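Local atomic coordinates of escJ (Escherichia coli, PDB entry 1YJ7), a protein that probably helps build the membrane-associated ring platform on which the type III secretion system of enteropathogenic E. coli assembles. Residues T7-T10 / E11-N15. The protein carries 3 engineered substitutions. Sequence-based numbering, arbitrary orientation. Where two conformers were deposited one is given.
Sequences TGLT and EKEAN
T10 O accepts the N-H of A14, 3.0 Å from A14 N, closing the first turn of helix 11-23. The N-H points almost straight at the oxygen (166°), although the donor sits tilted by 23° from the carbonyl plane. The same threonine uses its side chain one residue earlier in the helix: E13 N donates to T10 OG1 over 3.1 Å. T10 can do this because its hydroxyl lies between its own backbone N and carbonyl carbon (chi1 65°), which swings OG1 over the start of the helix, while CG2 lies anti to the carbonyl carbon. The hydroxyl also rests against the side chain of E13, with OG1 3.5 Å from E13 CB.

Next to these two bonds lies a small apolar patch. L9 CB meets the methyl of A14, CB to CB, at 4.0 Å, and L9 CD1 reaches over A14 CA and CB. In the conformer given for E13, the other branch, L9 CD2, touches E13 CG at 4.1 Å, the two side chains crossing at about a right angle. From there, in that same conformer, the E13 chain bends and OE2 accepts from K61 N, with F59 and P60 alongside. L9 and A14 are both buried, packing on L40 and M38 of strand 38-42 respectively.

G8 and L9 both face M38 in a G1 beta bulge, with G8 at positive phi. The bulge ends strand 3-9, and T10 follows directly as an N-cap residue: a tight strand-to-helix connection that lays the first turn of helix 11-23 against the three-stranded antiparallel sheet.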
# COMPACT_ATOMS: atom_id res chain seq x y z
N THR D 7 -22.48 -8.61 5.56
CA THR D 7 -23.66 -7.93 6.08
C THR D 7 -23.84 -6.62 5.33
O THR D 7 -22.97 -6.19 4.57
CB THR D 7 -23.50 -7.64 7.59
OG1 THR D 7 -22.47 -6.66 7.78
CG2 THR D 7 -22.99 -8.86 8.35
N GLY D 8 -24.98 -5.98 5.52
CA GLY D 8 -25.22 -4.65 5.00
C GLY D 8 -25.42 -4.59 3.51
O GLY D 8 -25.22 -3.54 2.90
N LEU D 9 -25.80 -5.71 2.90
CA LEU D 9 -25.87 -5.79 1.46
C LEU D 9 -27.21 -5.26 0.97
O LEU D 9 -28.25 -5.48 1.60
CB LEU D 9 -25.72 -7.23 0.97
CG LEU D 9 -24.39 -7.94 1.28
CD1 LEU D 9 -24.47 -9.41 0.91
CD2 LEU D 9 -23.25 -7.23 0.56
N THR D 10 -27.19 -4.59 -0.17
CA THR D 10 -28.43 -4.24 -0.85
C THR D 10 -29.10 -5.52 -1.34
O THR D 10 -28.49 -6.58 -1.41
CB THR D 10 -28.20 -3.31 -2.05
OG1 THR D 10 -27.45 -4.00 -3.04
CG2 THR D 10 -27.36 -2.08 -1.67
N GLU D 11 -30.37 -5.39 -1.71
CA GLU D 11 -31.11 -6.52 -2.25
C GLU D 11 -30.43 -7.07 -3.48
O GLU D 11 -30.32 -8.29 -3.65
CB GLU D 11 -32.55 -6.11 -2.56
CG GLU D 11 -33.36 -5.94 -1.29
CD GLU D 11 -34.78 -5.47 -1.55
OE1 GLU D 11 -35.54 -5.37 -0.55
OE2 GLU D 11 -35.13 -5.20 -2.72
N LYS D 12 -30.00 -6.18 -4.37
CA LYS D 12 -29.42 -6.60 -5.63
C LYS D 12 -28.09 -7.29 -5.42
O LYS D 12 -27.86 -8.34 -6.00
CB LYS D 12 -29.26 -5.42 -6.58
CG LYS D 12 -28.54 -5.73 -7.88
CD LYS D 12 -28.38 -4.45 -8.70
CE LYS D 12 -27.23 -4.52 -9.66
NZ LYS D 12 -27.08 -3.19 -10.38
N GLU D 13 -27.23 -6.72 -4.59
CA GLU D 13 -25.90 -7.32 -4.34
C GLU D 13 -26.07 -8.71 -3.71
O GLU D 13 -25.44 -9.68 -4.12
CB GLU D 13 -24.97 -6.41 -3.56
CG GLU D 13 -23.56 -7.00 -3.51
CD GLU D 13 -22.46 -6.01 -3.82
OE1 GLU D 13 -22.46 -4.93 -3.22
OE2 GLU D 13 -21.59 -6.34 -4.64
N ALA D 14 -26.94 -8.79 -2.71
CA ALA D 14 -27.20 -10.05 -2.03
C ALA D 14 -27.77 -11.08 -3.01
O ALA D 14 -27.33 -12.22 -3.01
CB ALA D 14 -28.12 -9.85 -0.84
N ASN D 15 -28.74 -10.69 -3.84
CA ASN D 15 -29.32 -11.63 -4.78
C ASN D 15 -28.30 -12.15 -5.79
O ASN D 15 -28.30 -13.33 -6.13
CB ASN D 15 -30.48 -11.01 -5.57
CG ASN D 15 -31.74 -10.89 -4.75
OD1 ASN D 15 -31.92 -11.57 -3.73
ND2 ASN D 15 -32.62 -9.98 -5.17